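Local coordinates for conserved uncharacterized protein (predicted phosphoesterase COG0622) (Streptococcus pneumoniae, PDB 3CK2) that probably hydrolyses phosphate esters as a calcineurin-like phosphoesterase, using a pair of bound manganese ions, although its natural substrate is unknown, at residues V22-R26 with P49-I54; L128-I133 with L144-V148; I80-H84 with L97-A101; K6-I10 with Y29-A35; I140-L144 with Y167-S171. All coordinates share one frame; numbering follows the deposited sequence.

From the N terminus, interaction 4 comes first, closing the path from strand 7-12 through helix 19-29 back to the next parallel strand. Interaction 1 crosses it: 22-26 lies inside that path, while 49-54 lies beyond it, and Val-25 CG1 of one packs on Ile-10 CG2 of the other at 4.0 Å. Interaction 3 follows separately, binding helix 95-103 to the second sheet, and touches interaction 4 through Ile-80 and Ile-9. Interaction 2 then closes the loop between strands 125-130 and 145-150, one from each sheet. Interaction 5 starts within that loop's end, shares Leu-144, and ties it to the turn before strand 172-175.

Interaction 1 of 5, residues V22-R26 with P49-I54; sequences VEEVR and PLWEGI
Val-22 and Arg-26, one turn apart on helix 19-29, meet Leu-50, Trp-51 and Ile-54 in the connection that leads into strand 54-56. The close-packed part is apolar. CG1 of Val-22 reaches CZ3 of Trp-51 at 3.9 Å, approaching the indole at a slant, and also meets CB of Leu-50. Standing anti to the backbone N (chi1 168°), this methyl is directed into the angle between the two side chains. Ile-54 CD1 closes the base, 3.9 Å from Arg-26 CB. Beyond the contact, the indole NE1 is bonded to Arg-45 O, and the tryptophan meets His-38 edge-to-face. Leu-50 CD2 extends the packing outward: it lies 3.5 Å from Glu-23 CB and over one face of the Arg-26 guanidinium.

The outer side is looser and polar, with Pro-49 and Glu-52 both exposed. Bends at chi2 and chi3 carry the arginine across Leu-50, bringing Arg-26 CD to 3.2 Å from Glu-52 O. Arg-26 NH1 ends 2.9 Å from Pro-49 O, which lies in the guanidinium plane at its edge. Glu-52 OE1 is 3.8 Å from Arg-26 NH1 and well out of the guanidinium plane, a long salt bridge of charge alone. Glu-52 OE1 also lies 3.0 Å from Pro-49 O, and these are two acceptors. The chemistry thus suggests that the positive charge of Arg-26 offsets their mutual repulsion, while the apolar contacts of Val-22 with Leu-50, Trp-51 and Ile-54 join the helix to the loop.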
# COMPACT_ATOMS: atom_id res chain seq x y z
N VAL A 22 -5.44 10.35 -7.23
CA VAL A 22 -6.04 9.03 -7.15
C VAL A 22 -6.56 8.57 -8.52
O VAL A 22 -6.34 7.42 -8.92
CB VAL A 22 -7.16 9.05 -6.07
CG1 VAL A 22 -8.03 7.78 -6.14
CG2 VAL A 22 -6.50 9.22 -4.71
N GLU A 23 -7.26 9.47 -9.22
CA GLU A 23 -7.76 9.24 -10.60
C GLU A 23 -6.60 8.96 -11.58
O GLU A 23 -6.68 8.08 -12.41
CB GLU A 23 -8.57 10.45 -11.10
CG GLU A 23 -9.20 10.28 -12.49
CD GLU A 23 -9.98 11.50 -12.98
OE1 GLU A 23 -9.76 12.62 -12.47
OE2 GLU A 23 -10.79 11.35 -13.93
N GLU A 24 -5.55 9.76 -11.48
CA GLU A 24 -4.39 9.64 -12.34
C GLU A 24 -3.70 8.29 -12.18
O GLU A 24 -3.35 7.65 -13.18
CB GLU A 24 -3.39 10.75 -12.06
CG GLU A 24 -2.24 10.67 -13.01
CD GLU A 24 -1.31 11.87 -12.96
OE1 GLU A 24 -1.60 12.85 -12.20
OE2 GLU A 24 -0.29 11.80 -13.71
N VAL A 25 -3.54 7.85 -10.95
CA VAL A 25 -2.92 6.55 -10.64
C VAL A 25 -3.84 5.36 -11.02
O VAL A 25 -3.36 4.34 -11.57
CB VAL A 25 -2.47 6.49 -9.12
CG1 VAL A 25 -2.20 5.05 -8.64
CG2 VAL A 25 -1.27 7.41 -8.89
N ARG A 26 -5.14 5.49 -10.75
CA ARG A 26 -6.13 4.53 -11.22
C ARG A 26 -6.00 4.34 -12.74
O ARG A 26 -5.76 3.21 -13.23
CB ARG A 26 -7.58 4.93 -10.89
CG ARG A 26 -8.58 3.81 -11.37
CD ARG A 26 -9.99 4.23 -11.82
NE ARG A 26 -10.02 5.40 -12.70
CZ ARG A 26 -11.07 6.22 -12.80
NH1 ARG A 26 -12.15 5.97 -12.10
NH2 ARG A 26 -11.05 7.29 -13.60
N PRO A 49 -16.47 6.84 -8.02
CA PRO A 49 -16.07 5.98 -9.14
C PRO A 49 -14.57 5.91 -9.35
O PRO A 49 -14.12 5.07 -10.10
CB PRO A 49 -16.77 6.61 -10.34
CG PRO A 49 -17.05 8.01 -9.95
CD PRO A 49 -17.19 8.05 -8.47
N LEU A 50 -13.81 6.77 -8.67
CA LEU A 50 -12.34 6.68 -8.62
C LEU A 50 -11.82 5.38 -8.00
O LEU A 50 -10.67 4.99 -8.22
CB LEU A 50 -11.78 7.89 -7.87
CG LEU A 50 -12.11 9.27 -8.50
CD1 LEU A 50 -11.46 10.40 -7.68
CD2 LEU A 50 -11.72 9.36 -10.03
N TRP A 51 -12.67 4.69 -7.24
CA TRP A 51 -12.26 3.46 -6.58
C TRP A 51 -12.43 2.21 -7.42
O TRP A 51 -12.10 1.12 -6.96
CB TRP A 51 -13.00 3.26 -5.26
CG TRP A 51 -12.71 4.31 -4.24
CD1 TRP A 51 -13.64 5.07 -3.55
CD2 TRP A 51 -11.42 4.77 -3.80
NE1 TRP A 51 -13.00 5.94 -2.70
CE2 TRP A 51 -11.65 5.77 -2.81
CE3 TRP A 51 -10.11 4.43 -4.12
CZ2 TRP A 51 -10.61 6.42 -2.15
CZ3 TRP A 51 -9.09 5.07 -3.47
CH2 TRP A 51 -9.34 6.06 -2.49
N GLU A 52 -12.97 2.36 -8.63
CA GLU A 52 -13.15 1.22 -9.53
C GLU A 52 -11.77 0.73 -9.95
O GLU A 52 -10.97 1.50 -10.48
CB GLU A 52 -13.94 1.58 -10.80
CG GLU A 52 -15.37 2.05 -10.59
CD GLU A 52 -15.89 2.86 -11.77
OE1 GLU A 52 -15.08 3.55 -12.44
OE2 GLU A 52 -17.10 2.82 -12.03
N GLY A 53 -11.51 -0.55 -9.67
CA GLY A 53 -10.22 -1.19 -9.91
C GLY A 53 -9.24 -1.15 -8.73
O GLY A 53 -8.17 -1.80 -8.79
N ILE A 54 -9.60 -0.43 -7.66
CA ILE A 54 -8.69 -0.19 -6.53
C ILE A 54 -9.18 -0.88 -5.25
O ILE A 54 -10.36 -0.83 -4.96
CB ILE A 54 -8.52 1.34 -6.23
CG1 ILE A 54 -7.96 2.07 -7.47
CG2 ILE A 54 -7.61 1.55 -5.01
CD1 ILE A 54 -7.88 3.57 -7.27

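Interaction 2 of 5, residues L128-I133 with L144-V148; sequences LNPGSI and LYARV
Leu-128 and Val-148 reach toward each other tip to tip, Leu-128 CD2 to Val-148 CG2 at 3.4 Å, closer than two methyls normally pack. The same leucine CD2 also meets CB of Ala-146 at 4.0 Å. One step along, that alanine methyl faces Pro-130 CB at 3.8 Å. At the far end Ile-133 approaches the Tyr-145 ring obliquely, Ile-133 CD1 to Tyr-145 CD2 at 3.7 Å; the phenol OH lies beyond the contact and is bonded to Tyr-29 OH.

Around residues 131-133 polar groups take over. Leu-144 N donates to Ser-132 O at 3.2 Å, nearly straight at 164° but from above the carbonyl plane. A water sits within bonding distance of both Gly-131 O and Leu-144 O, though it may not donate to both at once. Asn-129 OD1 accepts from Gly-131 N, making an Asx turn, and Ser-132 OG bonds to the backbone O of Asp-14, a residue of the manganese site. The two strands belong to different sheets, and Leu-128, Pro-130, Ala-146 and Val-148 meet by their side chains: this is face-to-face packing within the two-sheet sandwich of calcineurin-like phosphoesterases, close to its metal centre.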
# COMPACT_ATOMS: atom_id res chain seq x y z
N LEU A 128 5.00 -3.06 4.00
CA LEU A 128 5.18 -1.91 3.13
C LEU A 128 4.21 -0.79 3.47
O LEU A 128 2.99 -1.01 3.52
CB LEU A 128 4.98 -2.30 1.65
CG LEU A 128 5.03 -1.21 0.57
CD1 LEU A 128 6.47 -0.68 0.38
CD2 LEU A 128 4.53 -1.79 -0.71
N ASN A 129 4.79 0.39 3.70
CA ASN A 129 4.07 1.64 3.68
C ASN A 129 4.54 2.33 2.42
O ASN A 129 5.76 2.56 2.23
CB ASN A 129 4.37 2.47 4.94
CG ASN A 129 3.47 3.70 5.07
OD1 ASN A 129 3.19 4.39 4.10
ND2 ASN A 129 3.01 3.97 6.29
N PRO A 130 3.61 2.68 1.52
CA PRO A 130 4.06 3.31 0.28
C PRO A 130 4.55 4.76 0.45
O PRO A 130 4.97 5.33 -0.52
CB PRO A 130 2.79 3.26 -0.59
CG PRO A 130 1.68 3.40 0.40
CD PRO A 130 2.13 2.56 1.57
N GLY A 131 4.51 5.31 1.67
CA GLY A 131 4.60 6.74 1.92
C GLY A 131 3.25 7.42 1.78
O GLY A 131 2.22 6.76 1.57
N SER A 132 3.25 8.75 1.90
CA SER A 132 2.09 9.57 1.56
C SER A 132 2.22 10.23 0.17
O SER A 132 3.20 10.92 -0.13
CB SER A 132 1.82 10.61 2.64
OG SER A 132 0.80 11.50 2.19
N ILE A 133 1.21 10.02 -0.68
CA ILE A 133 1.21 10.58 -2.03
C ILE A 133 0.88 12.09 -2.02
O ILE A 133 0.94 12.71 -3.05
CB ILE A 133 0.27 9.73 -2.99
CG1 ILE A 133 0.64 9.91 -4.48
CG2 ILE A 133 -1.27 9.94 -2.70
CD1 ILE A 133 -0.07 8.89 -5.39
N LEU A 144 5.11 10.20 -2.54
CA LEU A 144 5.46 8.90 -3.07
C LEU A 144 4.31 7.94 -3.00
O LEU A 144 3.42 8.09 -2.17
CB LEU A 144 6.65 8.32 -2.29
CG LEU A 144 8.05 8.99 -2.37
CD1 LEU A 144 8.98 8.36 -1.34
CD2 LEU A 144 8.69 8.92 -3.77
N TYR A 145 4.33 7.00 -3.94
CA TYR A 145 3.62 5.73 -3.83
C TYR A 145 4.62 4.61 -4.18
O TYR A 145 5.80 4.87 -4.44
CB TYR A 145 2.37 5.71 -4.71
CG TYR A 145 2.59 5.78 -6.20
CD1 TYR A 145 2.53 4.63 -6.97
CD2 TYR A 145 2.81 7.02 -6.86
CE1 TYR A 145 2.69 4.69 -8.35
CE2 TYR A 145 2.96 7.09 -8.22
CZ TYR A 145 2.92 5.91 -8.97
OH TYR A 145 3.10 5.90 -10.34
N ALA A 146 4.16 3.38 -4.17
CA ALA A 146 5.03 2.20 -4.30
C ALA A 146 4.54 1.22 -5.38
O ALA A 146 3.34 1.05 -5.62
CB ALA A 146 5.20 1.47 -2.90
N ARG A 147 5.52 0.63 -6.04
CA ARG A 147 5.35 -0.52 -6.93
C ARG A 147 6.06 -1.74 -6.33
O ARG A 147 7.25 -1.66 -5.98
CB ARG A 147 5.95 -0.22 -8.30
CG ARG A 147 5.77 -1.36 -9.26
CD ARG A 147 6.35 -1.05 -10.62
NE ARG A 147 7.79 -0.79 -10.51
CZ ARG A 147 8.51 -0.06 -11.38
NH1 ARG A 147 7.94 0.51 -12.43
NH2 ARG A 147 9.79 0.12 -11.18
N VAL A 148 5.35 -2.85 -6.22
CA VAL A 148 5.96 -4.12 -5.82
C VAL A 148 5.89 -5.13 -6.98
O VAL A 148 4.82 -5.36 -7.55
CB VAL A 148 5.31 -4.75 -4.53
CG1 VAL A 148 6.12 -5.99 -4.06
CG2 VAL A 148 5.15 -3.70 -3.40
O HOH W 1 1.41 6.57 -1.14

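Interaction 3 of 5, residues I80-H84 with L97-A101; sequences IIQTH and LDYWA
Ile-81 and Trp-100 join the first strand, 78-83, to the helix, 95-103, of a beta-alpha-beta unit that strand 108-110 completes. The strand and helix segments run at 148° with axes 10.4 Å apart, and the indole fills much of that separation. With chi1 at 173° the indole swings away from its own amide N and down to the sheet. Ile-81 comes from the opposite direction and sets CD1 over one face, 3.5 Å from the centroid of the six-membered ring of Trp-100 and 10° off its normal, a clear CH-pi contact.

Around this centre, Gln-82 O lies at the ring edge, 3.7 Å from Trp-100 CH2, and Thr-83 CG2 meets Trp-100 CZ3 obliquely at 3.7 Å. The threonine hydroxyl is bonded to Glu-69 O, while its methyl packs on the helix. Arg-70 makes a cation-pi contact with the same indole, and Phe-88 also meets it. His-84 follows Thr-83 in the chain; its NE2 binds manganese together with Asp-41, Asn-60 and His-113, and the helix thus packs behind the strand that leads to this ligand. The side chains of Thr-83 and Leu-97 slide past each other, Thr-83 CG2 to Leu-97 CD1 3.6 Å. The same Ile-81 CD1 is pressed against Ala-101 CA at 3.5 Å.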
# COMPACT_ATOMS: atom_id res chain seq x y z
N ILE A 80 -2.22 -10.95 0.22
CA ILE A 80 -1.93 -9.61 0.60
C ILE A 80 -3.00 -9.25 1.66
O ILE A 80 -4.19 -9.52 1.49
CB ILE A 80 -2.03 -8.68 -0.66
CG1 ILE A 80 -1.02 -9.18 -1.73
CG2 ILE A 80 -1.83 -7.20 -0.29
CD1 ILE A 80 -1.13 -8.56 -3.13
N ILE A 81 -2.54 -8.67 2.77
CA ILE A 81 -3.42 -8.09 3.78
C ILE A 81 -3.10 -6.60 3.81
O ILE A 81 -2.02 -6.17 3.44
CB ILE A 81 -3.35 -8.82 5.17
CG1 ILE A 81 -2.05 -8.52 5.94
CG2 ILE A 81 -3.51 -10.36 4.99
CD1 ILE A 81 -2.02 -9.17 7.35
N GLN A 82 -4.08 -5.82 4.24
CA GLN A 82 -4.11 -4.40 4.05
C GLN A 82 -4.92 -3.75 5.15
O GLN A 82 -6.06 -4.14 5.42
CB GLN A 82 -4.77 -4.12 2.71
CG GLN A 82 -4.73 -2.72 2.25
CD GLN A 82 -5.57 -2.49 1.02
OE1 GLN A 82 -6.33 -3.37 0.57
NE2 GLN A 82 -5.47 -1.28 0.48
N THR A 83 -4.34 -2.73 5.76
CA THR A 83 -5.03 -1.96 6.80
C THR A 83 -4.41 -0.59 6.83
O THR A 83 -3.31 -0.41 6.30
CB THR A 83 -4.94 -2.70 8.20
OG1 THR A 83 -5.91 -2.15 9.09
CG2 THR A 83 -3.57 -2.60 8.84
N HIS A 84 -5.09 0.40 7.41
CA HIS A 84 -4.47 1.72 7.57
C HIS A 84 -3.33 1.69 8.58
O HIS A 84 -2.22 2.06 8.27
CB HIS A 84 -5.49 2.78 7.92
CG HIS A 84 -4.97 4.19 7.85
ND1 HIS A 84 -4.55 4.76 6.67
CD2 HIS A 84 -4.84 5.14 8.81
CE1 HIS A 84 -4.20 6.02 6.90
NE2 HIS A 84 -4.36 6.28 8.18
N LEU A 97 0.37 -5.38 14.52
CA LEU A 97 0.31 -5.58 13.06
C LEU A 97 0.99 -6.90 12.62
O LEU A 97 0.45 -7.65 11.81
CB LEU A 97 0.94 -4.41 12.34
CG LEU A 97 0.74 -4.35 10.82
CD1 LEU A 97 -0.75 -4.10 10.49
CD2 LEU A 97 1.66 -3.31 10.20
N ASP A 98 2.16 -7.19 13.17
CA ASP A 98 2.89 -8.41 12.86
C ASP A 98 2.16 -9.66 13.40
O ASP A 98 2.19 -10.71 12.76
CB ASP A 98 4.31 -8.32 13.43
CG ASP A 98 5.20 -9.47 13.02
OD1 ASP A 98 5.49 -9.65 11.83
OD2 ASP A 98 5.64 -10.20 13.90
N TYR A 99 1.52 -9.58 14.55
CA TYR A 99 0.76 -10.73 15.04
C TYR A 99 -0.36 -11.12 14.06
O TYR A 99 -0.56 -12.30 13.74
CB TYR A 99 0.19 -10.43 16.42
CG TYR A 99 -0.59 -11.58 17.05
CD1 TYR A 99 0.07 -12.64 17.66
CD2 TYR A 99 -1.98 -11.58 17.05
CE1 TYR A 99 -0.65 -13.69 18.25
CE2 TYR A 99 -2.70 -12.61 17.62
CZ TYR A 99 -2.03 -13.66 18.22
OH TYR A 99 -2.77 -14.66 18.78
N TRP A 100 -1.06 -10.10 13.56
CA TRP A 100 -2.17 -10.27 12.62
C TRP A 100 -1.65 -10.85 11.33
O TRP A 100 -2.26 -11.74 10.79
CB TRP A 100 -2.86 -8.92 12.36
CG TRP A 100 -3.91 -8.94 11.27
CD1 TRP A 100 -4.94 -9.83 11.16
CD2 TRP A 100 -4.04 -8.03 10.16
NE1 TRP A 100 -5.69 -9.55 10.05
CE2 TRP A 100 -5.17 -8.45 9.41
CE3 TRP A 100 -3.32 -6.93 9.71
CZ2 TRP A 100 -5.60 -7.79 8.25
CZ3 TRP A 100 -3.75 -6.27 8.55
CH2 TRP A 100 -4.88 -6.70 7.85
N ALA A 101 -0.51 -10.34 10.84
CA ALA A 101 0.07 -10.79 9.58
C ALA A 101 0.51 -12.26 9.65
O ALA A 101 0.47 -12.99 8.65
CB ALA A 101 1.27 -9.89 9.17

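Interaction 4 of 5, residues K6-I10 with Y29-A35; sequences KQTII and YVGKVDA
Ile-10 lies across the Tyr-29 ring, where the beta-alpha-beta crossover from strand 7-12 through helix 19-29 to the parallel strand 35-38 turns back to the sheet. Ile-10 CG1 sits over one face of the Tyr-29 ring, 3.7 Å from the centroid and 16° off the normal, which meets the geometry of a CH-pi contact. The isoleucine spreads over that face: Ile-10 CD1 approaches Tyr-29 CE1 at 3.7 Å, while CG2 lies on the CD2 side. This leaves the tyrosine ring bracketed along its length by a single side chain of the strand.

Val-33 widens the apolar patch. Its CG2 touches Ile-10 CG1, and the side chains of Val-33 and Thr-8 cross at about a right angle, Val-33 CG1 to Thr-8 CG2 3.8 Å. On the other side of strand 7-12, Ile-9 CG2 meets Ala-35 CB at 4.1 Å.

Further out, the backbones pair. Ile-10 N donates to Ala-35 O at 3.1 Å, and Asp-34 N donates to Thr-8 O at 2.9 Å. Thr-8 is gripped from both its amide and its carbonyl by this one residue, because Asp-34 turns its carboxylate back toward the strand, CG anti to the carbonyl carbon (chi1 -61°). Thr-8 N reaches Asp-34 OD2 at 3.1 Å on the anti side, 35° out of the carboxylate plane.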
# COMPACT_ATOMS: atom_id res chain seq x y z
N LYS A 6 5.02 -13.53 -12.93
CA LYS A 6 5.36 -12.34 -12.18
C LYS A 6 4.12 -11.48 -12.02
O LYS A 6 3.29 -11.40 -12.91
CB LYS A 6 6.48 -11.57 -12.87
CG LYS A 6 6.95 -10.33 -12.10
CD LYS A 6 8.31 -9.83 -12.59
CE LYS A 6 8.31 -8.29 -12.75
NZ LYS A 6 8.15 -7.82 -14.18
N GLN A 7 3.99 -10.87 -10.84
CA GLN A 7 2.91 -9.96 -10.54
C GLN A 7 3.50 -8.59 -10.25
O GLN A 7 4.68 -8.47 -9.89
CB GLN A 7 2.14 -10.43 -9.31
CG GLN A 7 1.49 -11.80 -9.45
CD GLN A 7 1.03 -12.35 -8.12
OE1 GLN A 7 1.60 -12.03 -7.07
NE2 GLN A 7 0.02 -13.18 -8.14
N THR A 8 2.69 -7.57 -10.48
CA THR A 8 3.02 -6.20 -10.17
C THR A 8 1.81 -5.61 -9.45
O THR A 8 0.67 -5.75 -9.91
CB THR A 8 3.33 -5.37 -11.42
OG1 THR A 8 4.44 -5.96 -12.10
CG2 THR A 8 3.63 -3.90 -11.05
N ILE A 9 2.05 -4.99 -8.30
CA ILE A 9 1.00 -4.27 -7.61
C ILE A 9 1.46 -2.82 -7.42
O ILE A 9 2.67 -2.53 -7.37
CB ILE A 9 0.58 -4.96 -6.25
CG1 ILE A 9 1.73 -4.92 -5.22
CG2 ILE A 9 0.02 -6.41 -6.51
CD1 ILE A 9 1.31 -5.32 -3.81
N ILE A 10 0.47 -1.95 -7.39
CA ILE A 10 0.63 -0.51 -7.15
C ILE A 10 -0.09 -0.19 -5.85
O ILE A 10 -1.27 -0.58 -5.67
CB ILE A 10 0.08 0.38 -8.34
CG1 ILE A 10 0.87 0.11 -9.64
CG2 ILE A 10 0.16 1.90 -7.97
CD1 ILE A 10 2.43 0.51 -9.57
N TYR A 29 -2.83 2.70 -14.24
CA TYR A 29 -2.46 1.35 -13.86
C TYR A 29 -3.60 0.32 -13.90
O TYR A 29 -3.33 -0.89 -14.09
CB TYR A 29 -1.84 1.38 -12.46
CG TYR A 29 -0.49 2.06 -12.39
CD1 TYR A 29 0.65 1.49 -12.98
CD2 TYR A 29 -0.35 3.27 -11.68
CE1 TYR A 29 1.91 2.15 -12.87
CE2 TYR A 29 0.87 3.91 -11.55
CZ TYR A 29 2.01 3.36 -12.14
OH TYR A 29 3.20 4.04 -12.02
N VAL A 30 -4.86 0.74 -13.70
CA VAL A 30 -5.94 -0.27 -13.62
C VAL A 30 -6.03 -1.02 -14.95
O VAL A 30 -6.02 -0.42 -16.03
CB VAL A 30 -7.32 0.29 -13.19
CG1 VAL A 30 -8.44 -0.79 -13.39
CG2 VAL A 30 -7.24 0.79 -11.74
N GLY A 31 -6.02 -2.35 -14.85
CA GLY A 31 -6.04 -3.21 -16.03
C GLY A 31 -4.67 -3.49 -16.62
O GLY A 31 -4.55 -4.31 -17.52
N LYS A 32 -3.63 -2.80 -16.13
CA LYS A 32 -2.26 -3.02 -16.61
C LYS A 32 -1.33 -3.64 -15.56
O LYS A 32 -0.22 -3.99 -15.89
CB LYS A 32 -1.65 -1.71 -17.14
CG LYS A 32 -2.43 -1.11 -18.31
CD LYS A 32 -1.76 0.18 -18.82
CE LYS A 32 -2.27 0.58 -20.22
NZ LYS A 32 -1.37 1.55 -20.94
N VAL A 33 -1.77 -3.73 -14.31
CA VAL A 33 -1.03 -4.40 -13.25
C VAL A 33 -2.02 -5.38 -12.61
O VAL A 33 -3.24 -5.32 -12.90
CB VAL A 33 -0.45 -3.38 -12.21
CG1 VAL A 33 0.57 -2.48 -12.86
CG2 VAL A 33 -1.55 -2.55 -11.59
N ASP A 34 -1.55 -6.26 -11.73
CA ASP A 34 -2.46 -7.22 -11.09
C ASP A 34 -3.43 -6.62 -10.06
O ASP A 34 -4.52 -7.12 -9.90
CB ASP A 34 -1.68 -8.37 -10.48
CG ASP A 34 -0.90 -9.12 -11.51
OD1 ASP A 34 -1.37 -10.18 -11.96
OD2 ASP A 34 0.15 -8.60 -11.91
N ALA A 35 -3.05 -5.54 -9.38
CA ALA A 35 -3.92 -4.90 -8.39
C ALA A 35 -3.37 -3.53 -8.07
O ALA A 35 -2.17 -3.29 -8.18
CB ALA A 35 -4.02 -5.77 -7.11

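Interaction 5 of 5, residues I140-L144 with Y167-S171; sequences IRECL and YPGLS
Tyr-167 presents one ring face to Glu-142, whose CG stands 3.9 Å above the plane, offset toward the rim, with Glu-142 CG also 3.9 Å from Tyr-167 CE1. The line from CG to the ring centroid is 24° off the normal, so the methylene makes a CH-pi contact over the face. The glutamate chain bends at chi2 (68°), and its carboxylate plane ends only 5° from that of the ring, though it is the methylene that does the touching. Two other carbons approach the ring obliquely: Ile-140 CG2, 4.1 Å from Tyr-167 CE2, and Leu-144 CD2. The latter comes closer to the root of the side chain, Leu-144 CD2 lying 3.7 Å from Tyr-167 CB, the two side chains crossing at about a right angle. Because Ile-140, Glu-142 and Tyr-167 also touch a crystal neighbour, their exact positions may partly reflect lattice packing.

Leu-170, at the end of the type II turn that begins at Tyr-167, supplies the second half of the contact. Its two branches divide the work: Leu-170 CD1 meets Leu-144 CD1 at 3.6 Å, and the side chains of Leu-170 and Ile-140 slide past each other, Leu-170 CD2 to Ile-140 CG1 4.1 Å. Ser-171 takes no part; its OG is bonded to Asp-158 and weakly to a bound tartrate.

No hydrogen bond joins 140-144 to 167-171. Cohesion therefore rests on non-directional dispersion and on shielding of carbon surface between two surface loops.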
# COMPACT_ATOMS: atom_id res chain seq x y z
N ILE A 140 12.20 11.94 3.95
CA ILE A 140 11.92 12.12 2.53
C ILE A 140 10.72 13.04 2.38
O ILE A 140 9.66 12.74 2.90
CB ILE A 140 11.64 10.77 1.82
CG1 ILE A 140 12.86 9.82 1.92
CG2 ILE A 140 11.19 10.98 0.31
CD1 ILE A 140 14.17 10.35 1.34
N ARG A 141 10.93 14.20 1.76
CA ARG A 141 9.91 15.22 1.68
C ARG A 141 9.17 15.17 0.36
O ARG A 141 8.46 16.09 0.02
CB ARG A 141 10.50 16.61 1.81
CG ARG A 141 11.24 16.94 3.07
CD ARG A 141 10.35 17.15 4.20
NE ARG A 141 10.98 18.00 5.19
CZ ARG A 141 10.63 18.05 6.48
NH1 ARG A 141 9.62 17.25 6.93
NH2 ARG A 141 11.27 18.87 7.33
N GLU A 142 9.31 14.08 -0.36
CA GLU A 142 8.75 13.92 -1.70
C GLU A 142 7.48 13.05 -1.54
O GLU A 142 7.47 12.08 -0.77
CB GLU A 142 9.81 13.23 -2.57
CG GLU A 142 9.44 12.93 -4.02
CD GLU A 142 9.26 14.15 -4.91
OE1 GLU A 142 9.59 15.26 -4.47
OE2 GLU A 142 8.79 14.01 -6.05
N CYS A 143 6.43 13.42 -2.26
CA CYS A 143 5.21 12.61 -2.33
C CYS A 143 5.52 11.34 -3.11
O CYS A 143 6.16 11.38 -4.19
CB CYS A 143 4.11 13.40 -3.02
SG CYS A 143 3.51 14.83 -2.11
N LEU A 144 5.11 10.20 -2.54
CA LEU A 144 5.46 8.90 -3.07
C LEU A 144 4.31 7.94 -3.00
O LEU A 144 3.42 8.09 -2.17
CB LEU A 144 6.65 8.32 -2.29
CG LEU A 144 8.05 8.99 -2.37
CD1 LEU A 144 8.98 8.36 -1.34
CD2 LEU A 144 8.69 8.92 -3.77
N TYR A 167 12.05 6.98 -7.45
CA TYR A 167 12.84 7.85 -6.62
C TYR A 167 14.04 7.07 -6.05
O TYR A 167 13.87 6.05 -5.38
CB TYR A 167 11.97 8.41 -5.51
CG TYR A 167 12.56 9.63 -4.86
CD1 TYR A 167 12.60 10.82 -5.55
CD2 TYR A 167 13.07 9.58 -3.58
CE1 TYR A 167 13.11 11.96 -4.99
CE2 TYR A 167 13.57 10.74 -2.97
CZ TYR A 167 13.57 11.93 -3.70
OH TYR A 167 14.10 13.07 -3.19
N PRO A 168 15.25 7.51 -6.37
CA PRO A 168 16.42 6.72 -5.99
C PRO A 168 16.78 6.76 -4.52
O PRO A 168 16.52 7.73 -3.85
CB PRO A 168 17.54 7.34 -6.83
CG PRO A 168 17.10 8.70 -7.12
CD PRO A 168 15.60 8.68 -7.18
N GLY A 169 17.36 5.67 -4.02
CA GLY A 169 17.88 5.59 -2.69
C GLY A 169 16.94 4.91 -1.74
O GLY A 169 17.29 4.75 -0.57
N LEU A 170 15.78 4.53 -2.25
CA LEU A 170 14.69 3.85 -1.52
C LEU A 170 14.31 2.46 -2.01
O LEU A 170 13.60 1.75 -1.31
CB LEU A 170 13.39 4.70 -1.54
CG LEU A 170 13.51 6.14 -1.02
CD1 LEU A 170 12.19 6.82 -1.11
CD2 LEU A 170 14.08 6.16 0.42
N SER A 171 14.77 2.03 -3.18
CA SER A 171 14.39 0.72 -3.73
C SER A 171 14.98 -0.40 -2.90
O SER A 171 16.05 -0.24 -2.36
CB SER A 171 14.85 0.58 -5.18
OG SER A 171 14.16 1.50 -5.96